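Local coordinates for alkylhydroperoxidase AhpD core: uncharacterized peroxidase-related protein (Ralstonia eutropha, PDB 2PRR) that is of unknown physiological function but, as a member of the AhpD-like carboxymuconolactone decarboxylase family, probably reduces peroxides, at residues 61-66 with 163-168; 78-83 with 130-135; 85-90 with 171-176; 91-96 with 185-190; 121-126 with 152-157. All coordinates share one frame; numbering follows the deposited sequence.

Interaction 1. Residues 61-66 with 163-168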
# COMPACT_ATOMS: atom_id res chain seq x y z
N ALA D 61 -6.83 -11.34 31.60
CA ALA D 61 -6.08 -10.20 32.18
C ALA D 61 -6.43 -8.81 31.62
O ALA D 61 -6.29 -7.79 32.29
CB ALA D 61 -4.60 -10.46 32.05
N LEU D 62 -6.87 -8.77 30.38
CA LEU D 62 -7.19 -7.53 29.71
C LEU D 62 -8.69 -7.25 29.69
O LEU D 62 -9.12 -6.10 29.84
CB LEU D 62 -6.69 -7.62 28.27
CG LEU D 62 -5.22 -8.01 28.12
CD1 LEU D 62 -4.84 -8.12 26.67
CD2 LEU D 62 -4.34 -6.99 28.80
N MSE D 63 -9.48 -8.29 29.48
CA MSE D 63 -10.89 -8.09 29.31
C MSE D 63 -11.64 -8.17 30.64
O MSE D 63 -12.78 -7.76 30.70
CB MSE D 63 -11.45 -9.12 28.32
CG MSE D 63 -10.72 -9.23 27.01
SE MSE D 63 -10.65 -7.55 26.09
CE MSE D 63 -12.14 -7.46 25.48
N LEU D 64 -11.02 -8.68 31.69
CA LEU D 64 -11.72 -8.80 32.97
C LEU D 64 -11.22 -7.84 34.07
O LEU D 64 -11.90 -7.65 35.06
CB LEU D 64 -11.73 -10.26 33.44
CG LEU D 64 -12.39 -11.27 32.48
CD1 LEU D 64 -12.47 -12.65 33.08
CD2 LEU D 64 -13.78 -10.83 32.11
N LYS D 65 -10.08 -7.19 33.87
CA LYS D 65 -9.54 -6.26 34.86
C LYS D 65 -10.45 -5.07 35.14
O LYS D 65 -11.41 -4.83 34.42
CB LYS D 65 -8.18 -5.72 34.39
CG LYS D 65 -8.23 -4.83 33.14
CD LYS D 65 -6.83 -4.45 32.64
CE LYS D 65 -6.18 -3.33 33.45
NZ LYS D 65 -6.71 -1.95 33.19
N ASP D 66 -10.14 -4.34 36.21
CA ASP D 66 -10.83 -3.08 36.49
C ASP D 66 -10.03 -2.11 35.60
O ASP D 66 -8.82 -2.27 35.42
CB ASP D 66 -10.80 -2.73 37.99
CG ASP D 66 -11.56 -3.72 38.84
N ALA D 163 -3.99 -0.37 23.59
CA ALA D 163 -2.86 -0.99 22.93
C ALA D 163 -2.71 -2.48 23.27
O ALA D 163 -2.46 -3.29 22.37
CB ALA D 163 -1.58 -0.22 23.25
N ALA D 164 -2.90 -2.86 24.53
CA ALA D 164 -2.81 -4.25 24.93
C ALA D 164 -3.87 -5.12 24.24
O ALA D 164 -3.57 -6.18 23.70
CB ALA D 164 -2.91 -4.37 26.46
N ILE D 165 -5.12 -4.66 24.29
CA ILE D 165 -6.26 -5.34 23.65
C ILE D 165 -5.97 -5.46 22.14
O ILE D 165 -6.09 -6.52 21.55
CB ILE D 165 -7.52 -4.52 23.90
CG1 ILE D 165 -7.98 -4.73 25.36
CG2 ILE D 165 -8.59 -4.89 22.93
CD1 ILE D 165 -9.08 -3.84 25.76
N THR D 166 -5.58 -4.37 21.52
CA THR D 166 -5.21 -4.43 20.11
C THR D 166 -4.17 -5.57 19.95
O THR D 166 -4.39 -6.50 19.18
CB THR D 166 -4.65 -3.09 19.62
OG1 THR D 166 -5.60 -2.05 19.87
CG2 THR D 166 -4.28 -3.14 18.13
N ALA D 167 -3.11 -5.53 20.75
CA ALA D 167 -2.01 -6.49 20.66
C ALA D 167 -2.43 -7.94 20.80
O ALA D 167 -2.05 -8.77 19.99
CB ALA D 167 -0.91 -6.15 21.65
N PHE D 168 -3.22 -8.24 21.80
CA PHE D 168 -3.64 -9.60 22.02
C PHE D 168 -4.63 -10.13 20.98
O PHE D 168 -4.54 -11.29 20.59
CB PHE D 168 -4.24 -9.75 23.42
CG PHE D 168 -4.86 -11.08 23.64
CD1 PHE D 168 -4.06 -12.19 23.84
CD2 PHE D 168 -6.24 -11.23 23.58
CE1 PHE D 168 -4.63 -13.44 24.02
CE2 PHE D 168 -6.82 -12.48 23.78
CZ PHE D 168 -6.01 -13.58 24.00

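Interaction 2. Residues 78-83 with 130-135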
# COMPACT_ATOMS: atom_id res chain seq x y z
N VAL D 78 -11.85 -4.59 19.68
CA VAL D 78 -11.64 -5.87 19.03
C VAL D 78 -12.27 -5.91 17.66
O VAL D 78 -11.68 -6.45 16.69
CB VAL D 78 -12.23 -7.06 19.81
CG1 VAL D 78 -11.94 -8.37 19.06
CG2 VAL D 78 -11.67 -7.08 21.23
N VAL D 79 -13.46 -5.34 17.57
CA VAL D 79 -14.18 -5.40 16.32
C VAL D 79 -13.47 -4.56 15.20
O VAL D 79 -13.40 -5.04 14.08
CB VAL D 79 -15.68 -5.01 16.47
CG1 VAL D 79 -16.38 -5.12 15.17
CG2 VAL D 79 -16.40 -5.95 17.51
N ALA D 80 -12.97 -3.37 15.52
CA ALA D 80 -12.34 -2.51 14.49
C ALA D 80 -11.01 -3.05 14.03
O ALA D 80 -10.68 -2.97 12.85
CB ALA D 80 -12.20 -1.07 14.97
N THR D 81 -10.23 -3.58 14.96
CA THR D 81 -8.90 -4.12 14.68
C THR D 81 -8.99 -5.44 13.92
O THR D 81 -8.23 -5.66 12.95
CB THR D 81 -8.05 -4.21 15.97
OG1 THR D 81 -8.69 -5.02 17.00
CG2 THR D 81 -7.82 -2.79 16.49
N SER D 82 -9.97 -6.26 14.30
CA SER D 82 -10.28 -7.54 13.67
C SER D 82 -10.83 -7.37 12.28
O SER D 82 -10.58 -8.18 11.38
CB SER D 82 -11.35 -8.27 14.48
OG SER D 82 -10.99 -8.31 15.84
N ALA D 83 -11.64 -6.33 12.14
CA ALA D 83 -12.18 -5.98 10.86
C ALA D 83 -11.00 -5.61 9.94
O ALA D 83 -10.97 -6.07 8.80
CB ALA D 83 -13.19 -4.84 10.99
N PHE D 130 -6.45 5.35 17.73
CA PHE D 130 -5.23 4.91 18.37
C PHE D 130 -5.06 3.41 18.16
O PHE D 130 -4.03 2.97 17.67
CB PHE D 130 -5.27 5.27 19.87
CG PHE D 130 -4.02 4.86 20.62
CD1 PHE D 130 -2.80 5.44 20.32
CD2 PHE D 130 -4.07 3.90 21.63
CE1 PHE D 130 -1.67 5.07 20.98
CE2 PHE D 130 -2.95 3.53 22.30
CZ PHE D 130 -1.73 4.11 21.98
N ALA D 131 -6.08 2.66 18.57
CA ALA D 131 -6.13 1.22 18.33
C ALA D 131 -5.70 0.85 16.91
O ALA D 131 -4.93 -0.08 16.72
CB ALA D 131 -7.52 0.73 18.56
N LEU D 132 -6.24 1.55 15.92
CA LEU D 132 -5.88 1.26 14.53
C LEU D 132 -4.43 1.52 14.22
O LEU D 132 -3.85 0.77 13.44
CB LEU D 132 -6.81 1.95 13.53
CG LEU D 132 -8.04 1.13 13.06
CD1 LEU D 132 -7.60 -0.13 12.35
CD2 LEU D 132 -9.01 0.75 14.18
N LYS D 133 -3.85 2.54 14.85
CA LYS D 133 -2.42 2.86 14.68
C LYS D 133 -1.51 1.79 15.30
O LYS D 133 -0.48 1.40 14.73
CB LYS D 133 -2.08 4.22 15.30
CG LYS D 133 -0.70 4.71 14.85
CD LYS D 133 -0.32 6.07 15.38
CE LYS D 133 0.90 6.60 14.54
NZ LYS D 133 1.51 7.89 15.04
N VAL D 134 -1.88 1.32 16.49
CA VAL D 134 -1.17 0.26 17.14
C VAL D 134 -1.30 -0.99 16.27
O VAL D 134 -0.33 -1.71 16.06
CB VAL D 134 -1.79 -0.06 18.53
CG1 VAL D 134 -1.17 -1.30 19.12
CG2 VAL D 134 -1.68 1.11 19.49
N CYS D 135 -2.52 -1.24 15.81
CA CYS D 135 -2.83 -2.39 14.99
C CYS D 135 -1.99 -2.44 13.73
O CYS D 135 -1.36 -3.43 13.49
CB CYS D 135 -4.31 -2.40 14.63
SG CYS D 135 -4.84 -3.83 13.70

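Interaction 3. Residues 85-90 with 171-176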
# COMPACT_ATOMS: atom_id res chain seq x y z
N ASN D 85 -7.87 -6.66 10.02
CA ASN D 85 -7.18 -7.93 9.76
C ASN D 85 -8.06 -8.92 9.01
O ASN D 85 -7.61 -10.04 8.69
CB ASN D 85 -6.77 -8.58 11.11
CG ASN D 85 -5.63 -7.87 11.76
OD1 ASN D 85 -4.82 -7.21 11.09
ND2 ASN D 85 -5.52 -8.01 13.07
N GLN D 86 -9.32 -8.53 8.75
CA GLN D 86 -10.27 -9.38 8.09
C GLN D 86 -10.37 -10.73 8.76
O GLN D 86 -10.31 -11.75 8.10
CB GLN D 86 -9.93 -9.55 6.62
CG GLN D 86 -9.86 -8.23 5.93
CD GLN D 86 -9.79 -8.37 4.47
OE1 GLN D 86 -8.78 -8.05 3.88
NE2 GLN D 86 -10.86 -8.90 3.85
N CYS D 87 -10.53 -10.70 10.08
CA CYS D 87 -10.70 -11.91 10.84
C CYS D 87 -12.19 -12.17 10.99
O CYS D 87 -12.90 -11.50 11.75
CB CYS D 87 -10.07 -11.82 12.22
SG CYS D 87 -10.31 -13.33 13.21
N LEU D 88 -12.64 -13.19 10.27
CA LEU D 88 -14.02 -13.58 10.28
C LEU D 88 -14.51 -14.03 11.68
O LEU D 88 -15.53 -13.54 12.14
CB LEU D 88 -14.23 -14.63 9.20
CG LEU D 88 -15.57 -15.34 9.04
CD1 LEU D 88 -16.78 -14.39 9.02
CD2 LEU D 88 -15.47 -16.16 7.75
N TYR D 89 -13.79 -14.95 12.35
CA TYR D 89 -14.25 -15.41 13.70
C TYR D 89 -14.42 -14.24 14.66
O TYR D 89 -15.47 -14.05 15.25
CB TYR D 89 -13.33 -16.49 14.36
CG TYR D 89 -13.81 -16.88 15.80
CD1 TYR D 89 -13.45 -16.14 16.92
CD2 TYR D 89 -14.63 -17.97 15.99
CE1 TYR D 89 -13.92 -16.47 18.23
CE2 TYR D 89 -15.10 -18.33 17.33
CZ TYR D 89 -14.73 -17.56 18.41
OH TYR D 89 -15.17 -17.89 19.69
N CYS D 90 -13.37 -13.43 14.78
CA CYS D 90 -13.36 -12.34 15.75
C CYS D 90 -14.34 -11.21 15.52
O CYS D 90 -14.96 -10.70 16.46
CB CYS D 90 -11.94 -11.77 15.87
SG CYS D 90 -10.82 -12.97 16.58
N LEU D 171 -2.99 -11.21 17.91
CA LEU D 171 -2.52 -12.59 18.06
C LEU D 171 -3.69 -13.53 17.73
O LEU D 171 -3.60 -14.41 16.86
CB LEU D 171 -2.02 -12.83 19.51
CG LEU D 171 -1.58 -14.23 20.00
CD1 LEU D 171 -0.96 -14.10 21.38
CD2 LEU D 171 -2.73 -15.22 20.06
N SER D 172 -4.79 -13.32 18.45
CA SER D 172 -6.01 -14.07 18.26
C SER D 172 -6.46 -14.10 16.78
O SER D 172 -6.80 -15.15 16.24
CB SER D 172 -7.09 -13.43 19.11
OG SER D 172 -8.28 -14.15 19.04
N ASN D 173 -6.48 -12.94 16.13
CA ASN D 173 -6.84 -12.86 14.72
C ASN D 173 -6.02 -13.77 13.87
O ASN D 173 -6.58 -14.54 13.08
CB ASN D 173 -6.60 -11.46 14.16
CG ASN D 173 -7.59 -10.45 14.63
OD1 ASN D 173 -7.41 -9.30 14.27
ND2 ASN D 173 -8.61 -10.83 15.50
N ARG D 174 -4.70 -13.65 14.03
CA ARG D 174 -3.73 -14.44 13.28
C ARG D 174 -3.85 -15.95 13.46
O ARG D 174 -3.66 -16.69 12.52
CB ARG D 174 -2.32 -13.94 13.58
CG ARG D 174 -2.06 -12.62 12.85
CD ARG D 174 -0.70 -12.01 13.14
NE ARG D 174 -0.56 -10.72 12.44
CZ ARG D 174 -1.17 -9.60 12.80
NH1 ARG D 174 -1.96 -9.53 13.87
NH2 ARG D 174 -1.00 -8.51 12.09
N MSE D 175 -4.18 -16.40 14.66
CA MSE D 175 -4.42 -17.80 14.90
C MSE D 175 -5.72 -18.24 14.23
O MSE D 175 -5.78 -19.28 13.56
CB MSE D 175 -4.51 -18.07 16.41
CG MSE D 175 -3.19 -17.99 17.13
SE MSE D 175 -1.90 -19.25 16.51
CE MSE D 175 -2.83 -20.83 16.59
N ALA D 176 -6.75 -17.41 14.43
CA ALA D 176 -8.09 -17.60 13.89
C ALA D 176 -8.09 -17.80 12.42
O ALA D 176 -8.76 -18.71 11.91
CB ALA D 176 -8.95 -16.40 14.23
O HOH W 1 -3.03 -6.70 14.45
O HOH W 2 -2.46 -5.98 11.89

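Interaction 4. Residues 91-96 with 185-190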
# COMPACT_ATOMS: atom_id res chain seq x y z
N VAL D 91 -14.43 -10.77 14.28
CA VAL D 91 -15.37 -9.73 13.93
C VAL D 91 -16.80 -10.16 14.30
O VAL D 91 -17.56 -9.39 14.88
CB VAL D 91 -15.32 -9.48 12.41
CG1 VAL D 91 -16.53 -8.77 11.96
CG2 VAL D 91 -14.08 -8.71 12.02
N VAL D 92 -17.15 -11.39 13.92
CA VAL D 92 -18.47 -11.93 14.13
C VAL D 92 -18.75 -12.23 15.61
O VAL D 92 -19.78 -11.86 16.12
CB VAL D 92 -18.70 -13.18 13.23
CG1 VAL D 92 -20.01 -13.89 13.58
CG2 VAL D 92 -18.70 -12.76 11.72
N ALA D 93 -17.80 -12.87 16.28
CA ALA D 93 -17.93 -13.24 17.69
C ALA D 93 -18.00 -12.02 18.59
O ALA D 93 -18.89 -11.90 19.41
CB ALA D 93 -16.75 -14.12 18.08
N HIS D 94 -17.07 -11.09 18.42
CA HIS D 94 -17.03 -9.88 19.21
C HIS D 94 -18.00 -8.79 18.80
O HIS D 94 -18.16 -7.81 19.52
CB HIS D 94 -15.58 -9.39 19.37
CG HIS D 94 -14.75 -10.39 20.09
ND1 HIS D 94 -14.87 -10.58 21.45
CD2 HIS D 94 -13.94 -11.36 19.63
CE1 HIS D 94 -14.11 -11.59 21.81
NE2 HIS D 94 -13.53 -12.08 20.73
N GLY D 95 -18.61 -8.92 17.64
CA GLY D 95 -19.66 -7.98 17.26
C GLY D 95 -20.88 -8.32 18.10
O GLY D 95 -21.57 -7.45 18.58
N ALA D 96 -21.13 -9.61 18.26
CA ALA D 96 -22.26 -10.10 19.05
C ALA D 96 -22.17 -9.60 20.47
O ALA D 96 -23.10 -9.05 21.00
CB ALA D 96 -22.30 -11.61 19.03
N ASP D 185 -22.88 -20.18 14.91
CA ASP D 185 -24.10 -19.66 14.31
C ASP D 185 -24.80 -18.67 15.21
O ASP D 185 -25.41 -17.72 14.74
CB ASP D 185 -25.09 -20.81 14.01
CG ASP D 185 -24.67 -21.68 12.82
OD1 ASP D 185 -23.60 -21.45 12.20
OD2 ASP D 185 -25.44 -22.62 12.51
N GLU D 186 -24.72 -18.91 16.51
CA GLU D 186 -25.41 -18.09 17.49
C GLU D 186 -24.92 -16.65 17.52
O GLU D 186 -25.70 -15.74 17.80
CB GLU D 186 -25.26 -18.68 18.89
CG GLU D 186 -25.88 -20.06 19.11
CD GLU D 186 -25.04 -21.20 18.58
OE1 GLU D 186 -24.08 -20.97 17.81
OE2 GLU D 186 -25.36 -22.34 18.93
N PHE D 187 -23.63 -16.44 17.25
CA PHE D 187 -23.09 -15.08 17.26
C PHE D 187 -23.70 -14.15 16.21
O PHE D 187 -23.89 -12.96 16.50
CB PHE D 187 -21.57 -15.08 17.07
CG PHE D 187 -20.80 -15.64 18.23
CD1 PHE D 187 -20.99 -15.15 19.52
CD2 PHE D 187 -19.82 -16.60 18.03
CE1 PHE D 187 -20.27 -15.63 20.58
CE2 PHE D 187 -19.09 -17.10 19.08
CZ PHE D 187 -19.33 -16.62 20.38
N PHE D 188 -23.97 -14.68 15.02
CA PHE D 188 -24.48 -13.90 13.87
C PHE D 188 -25.79 -13.17 14.18
O PHE D 188 -25.98 -12.04 13.77
CB PHE D 188 -24.67 -14.78 12.63
CG PHE D 188 -23.37 -15.22 11.93
CD1 PHE D 188 -22.64 -16.28 12.38
CD2 PHE D 188 -22.97 -14.62 10.74
CE1 PHE D 188 -21.50 -16.72 11.72
CE2 PHE D 188 -21.81 -15.05 10.05
CZ PHE D 188 -21.08 -16.08 10.53
N LEU D 189 -26.66 -13.80 14.96
CA LEU D 189 -27.97 -13.23 15.30
C LEU D 189 -28.07 -12.58 16.70
O LEU D 189 -28.95 -11.76 16.94
CB LEU D 189 -29.01 -14.36 15.15
CG LEU D 189 -30.49 -14.07 15.32
CD1 LEU D 189 -30.98 -12.83 14.55
CD2 LEU D 189 -31.26 -15.31 14.87
N MSE D 190 -27.17 -12.96 17.59
CA MSE D 190 -27.14 -12.48 18.97
C MSE D 190 -26.92 -10.97 19.12
O MSE D 190 -25.98 -10.42 18.57
CB MSE D 190 -26.02 -13.23 19.68
CG MSE D 190 -25.75 -12.87 21.11
SE MSE D 190 -24.26 -13.96 21.69
CE MSE D 190 -25.00 -15.72 21.42

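Interaction 5. Residues 121-126 with 152-157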
# COMPACT_ATOMS: atom_id res chain seq x y z
N PRO D 121 -19.51 8.55 20.14
CA PRO D 121 -18.94 9.88 20.44
C PRO D 121 -17.50 10.03 20.02
O PRO D 121 -16.80 9.04 19.94
CB PRO D 121 -18.97 9.95 21.97
CG PRO D 121 -19.83 8.84 22.41
CD PRO D 121 -19.83 7.80 21.37
N PRO D 122 -17.03 11.27 19.80
CA PRO D 122 -15.63 11.49 19.38
C PRO D 122 -14.55 10.93 20.30
O PRO D 122 -13.41 10.75 19.85
CB PRO D 122 -15.50 13.02 19.31
CG PRO D 122 -16.89 13.53 19.25
CD PRO D 122 -17.78 12.54 19.92
N ARG D 123 -14.90 10.70 21.58
CA ARG D 123 -14.01 10.09 22.57
C ARG D 123 -13.71 8.65 22.13
O ARG D 123 -12.54 8.22 22.13
CB ARG D 123 -14.67 10.09 23.98
CG ARG D 123 -13.80 9.48 25.09
CD ARG D 123 -14.55 9.32 26.41
NE ARG D 123 -13.86 8.40 27.33
CZ ARG D 123 -13.10 8.75 28.37
NH1 ARG D 123 -12.88 10.03 28.69
NH2 ARG D 123 -12.54 7.80 29.10
N GLN D 124 -14.76 7.91 21.76
CA GLN D 124 -14.62 6.55 21.28
C GLN D 124 -14.00 6.49 19.87
O GLN D 124 -13.21 5.56 19.58
CB GLN D 124 -15.95 5.80 21.36
CG GLN D 124 -16.37 5.59 22.79
CD GLN D 124 -17.70 4.90 22.94
OE1 GLN D 124 -18.51 4.84 22.01
NE2 GLN D 124 -17.96 4.39 24.13
N ARG D 125 -14.30 7.46 19.00
CA ARG D 125 -13.67 7.47 17.68
C ARG D 125 -12.16 7.66 17.87
O ARG D 125 -11.36 7.03 17.16
CB ARG D 125 -14.26 8.55 16.77
CG ARG D 125 -13.65 8.53 15.33
CD ARG D 125 -14.11 9.71 14.50
NE ARG D 125 -13.42 9.76 13.21
N ALA D 126 -11.77 8.52 18.83
CA ALA D 126 -10.36 8.79 19.16
C ALA D 126 -9.63 7.53 19.66
O ALA D 126 -8.47 7.26 19.28
CB ALA D 126 -10.24 9.88 20.20
N HIS D 152 -9.29 13.83 25.13
CA HIS D 152 -10.64 13.28 25.30
C HIS D 152 -10.88 12.66 26.68
O HIS D 152 -11.84 11.93 26.85
CB HIS D 152 -10.93 12.22 24.23
CG HIS D 152 -11.04 12.78 22.85
ND1 HIS D 152 -12.22 13.30 22.36
CD2 HIS D 152 -10.13 12.89 21.86
CE1 HIS D 152 -12.02 13.71 21.12
NE2 HIS D 152 -10.76 13.48 20.79
N GLY D 153 -10.02 12.93 27.65
CA GLY D 153 -10.22 12.42 29.01
C GLY D 153 -9.64 11.06 29.35
O GLY D 153 -10.01 10.46 30.38
N PHE D 154 -8.74 10.55 28.50
CA PHE D 154 -8.09 9.28 28.77
C PHE D 154 -6.79 9.56 29.50
O PHE D 154 -6.18 10.62 29.33
CB PHE D 154 -7.75 8.47 27.49
CG PHE D 154 -8.95 7.95 26.73
CD1 PHE D 154 -9.73 6.94 27.25
CD2 PHE D 154 -9.25 8.42 25.47
CE1 PHE D 154 -10.80 6.44 26.55
CE2 PHE D 154 -10.33 7.93 24.78
CZ PHE D 154 -11.12 6.93 25.33
N THR D 155 -6.35 8.58 30.28
CA THR D 155 -5.09 8.63 31.00
C THR D 155 -4.14 7.75 30.22
O THR D 155 -4.57 6.95 29.41
CB THR D 155 -5.21 7.98 32.37
OG1 THR D 155 -5.32 6.57 32.19
CG2 THR D 155 -6.43 8.47 33.12
N ASP D 156 -2.85 7.84 30.47
CA ASP D 156 -1.95 6.95 29.77
C ASP D 156 -2.14 5.50 30.16
O ASP D 156 -1.79 4.62 29.42
CB ASP D 156 -0.50 7.39 29.93
CG ASP D 156 -0.22 8.72 29.27
OD1 ASP D 156 -1.07 9.21 28.49
OD2 ASP D 156 0.85 9.27 29.55
N GLU D 157 -2.69 5.23 31.34
CA GLU D 157 -2.99 3.86 31.70
C GLU D 157 -4.09 3.30 30.79
O GLU D 157 -4.03 2.12 30.45
CB GLU D 157 -3.35 3.74 33.19
CG GLU D 157 -2.16 4.01 34.11
CD GLU D 157 -1.00 3.06 33.85
OE1 GLU D 157 -1.23 1.84 33.96
OE2 GLU D 157 0.13 3.54 33.56

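Interaction 1. Residues 61-66 with 163-168
Ala164 O is approached from two sources: Phe168 N, one helical turn on, bonds to it at 2.8 Å, and Leu62 CD1 rests against it at 3.8 Å. That methyl belongs to the side chain carrying most of the contact. Leu62 sits near the end of helix 49-63 and reaches across to helix 156-179, its two branches dividing the work. CD1 also touches Phe168 CB at 3.7 Å, while CD2 meets Ala164 CB at 3.8 Å, so the fork straddles a short run of the opposing helix. A chi1 of 172° sends the Phe168 ring on past Leu62 to meet that of Phe55. Beside this, Met63, a selenomethionine, bends at both chi2 and chi3, which curls its SE round to Ile165; SE lies 4.0 Å from Ile165 CG1, the two side chains crossing at about a right angle. Helix 71-84 lies against the same pair, and Glu51 of the second subunit packs on Leu62 and Ala164. At the margin Lys65 NZ bonds to Asp66 O and forms a salt bridge with Asp161. With no directional bond between them, the two segments are joined by the fit of apolar side chains alone.

Interaction 2. Residues 78-83 with 130-135
Apolar contacts come in two clusters. In the first, Ala80 CB faces Leu132 CD2 at 3.8 Å. The Leu132 CB does not point straight at helix 71-84; the branch at CG carries CD2 across. In the second, the Thr81 CG2 methyl enters between Ala131 and Cys135, lying 4.1 Å from Ala131 CB and 4.0 Å from Cys135 CB, with Ala131 O at a similar distance. The torsion of Thr81 makes this possible: chi1 of 58° puts CG2 beside its own backbone N and OG1 between that N and the carbonyl carbon, where the hydroxyl bonds to Ile77 O in the preceding turn. The polar end is therefore satisfied within its own helix, and the side chain offers its methyl to the partner.

Sulfur contact is the second kind. Cys135 SG swings anti to its backbone N and lies 3.9 Å from Thr81 CB, with Thr81 O equally near.

The segment axes pass 9.5 Å apart at a crossing angle of -39°, a spacing bridged by small residues and one leucine. Thr166 of helix 156-179 packs on Ala131 and Cys135 as well. This is the helix-on-helix packing of an AhpD-like all-helical fold, in which helix 71-84 leads into the Cys-X-X-Cys turn.

Interaction 3. Residues 85-90 with 171-176
One direct hydrogen bond joins the segments: Asn85 ND2 donates an N-H to Asn173 OD1 at 2.6 Å. It is nearly straight (173°), falls on a lone pair in the carbonyl plane of Asn173 and lies almost in the amide plane of Asn85, although the two amides stand 85° apart. The short, well-aligned bond fixes how both flat groups are turned, and the other end of the Asn173 amide, ND2, is then directed to the cysteines.

Water-mediated bonds come next. One water accepts from Asn85 ND2 and from Arg174 NH1; a second donates to Asn85 OD1 and accepts from Arg174 NH2. Both waters sit at the guanidinium edge, in its plane. Arg174 is also held by Gly170 O through NH1 and, through NE, by Cys135 O of the second subunit, while Lys136 bonds to Asn85 OD1.

Sulfur contacts form a third group. Cys90 SG approaches Asn173 ND2 to 3.3 Å and Ser172 OG to 3.7 Å. Cys87 SG packs on Ala176 CB at 3.5 Å, and its CB rests on the Asn173 amide.

Within 85-90, Gln86 ends one helix in a Schellman motif and Cys87 N-caps the next, its SG accepting from Cys90 N at 3.4 Å. The sulfurs of Cys87 and Cys90 stand 3.4 Å apart, too far for a disulfide. Together with His94 one turn later, this is the Cys-X-X-Cys-X-X-X-His signature of AhpD-like proteins, consistent with a redox-active site backed by Asn173.

Interaction 4. Residues 91-96 with 185-190
The axes of segment 91-96 and of the weakly bonded helix 185-189 approach to 8.0 Å and cross at 53°, with Ala96 CA only 5.4 Å from Phe187 CA. Two aromatic rings do most of the gripping. Phe188 has its CB turned away from the partner helix, yet its ring folds back so that Val92 CG1 sits over the centre of one face, 3.7 Å from the centroid and 11° off the normal, a clear CH-pi contact. Val92 places CG1 there by holding it anti to the backbone N (chi1 172°). The Phe187 ring instead lies along the backbone: Ala93 CA is over one of its faces, a second CH-pi contact, 3.9 Å from the centroid and shifted toward the rim, while Ala93 CB touches the CE2 side at 3.9 Å. Ala96 CB closes the far end, 3.3 Å from Phe187 O and 4.1 Å from SE of Met190, a selenomethionine.

Beyond the pair, Phe37 meets Phe187 edge-to-face. His94 leaves on another side of helix 88-102, toward Val78 and Val79 of helix 71-84, so this helix lies between helix 71-84 and the C-terminal helix; Asp109 of the third subunit packs on Phe188.

Interaction 5. Residues 121-126 with 152-157
Arg123 NH1 reaches two successive backbone carbonyls, His152 O at 2.8 Å and Gly153 O at 3.4 Å. Both bonds are weak: the N-H bends well away from His152 O (116°), whereas Gly153 O lies at the guanidinium edge, near its plane, but at long range. The arginine gets there by stretching out, its CG anti to the backbone N (chi1 -179°) and the chain extended as far as NE.

The same guanidinium lies over one face of the Phe154 ring, the planes 44° apart. CZ stands 4.1 Å from the ring centroid, shifted toward the rim, a cation-pi contact. Arg123 also meets this ring through its backbone: its O lies in the ring plane at the edge, 3.5 Å from Phe154 CE2.

The carbonyls are presented by the end of helix 143-151. Gly153, with positive phi, is the C-prime residue of a Schellman motif in which Phe154 N bonds to Leu149 O and Gly153 N to Arg150 O. Arg123, from the first turn of helix 122-137, thus sits where the end of helix 143-151 would probably favour a positive charge.

Further out, the His152 ring packs by a face on the start of helix 122-137. Pro122 O is 3.5 Å from His152 CE1, and Ala126 CB approaches His152 CD2 at 3.4 Å. Phe154 itself is buried against Leu149 and Leu69.

How the interactions relate
Helix 156-179 is shared by interactions 1, 3 and 5, and so links the apolar packing of Leu62 to the cysteine site. Thr166 ties interaction 1 to interaction 2, its CG2 lying 3.4 Å from Ala131 O. Interactions 2 and 3 meet at Ser82, whose O is 2.8 Å from Cys87 N, probably a hydrogen bond. Helix 88-102 then carries the site into interaction 4, about 14 Å from interaction 3 between centres. A diethylene glycol molecule, probably from the crystallisation liquor, lies about 3 Å from the Cys90 side chain and bonds His94, perhaps marking the pocket. Interaction 5 is peripheral, its centre about 25 Å from that of interaction 3.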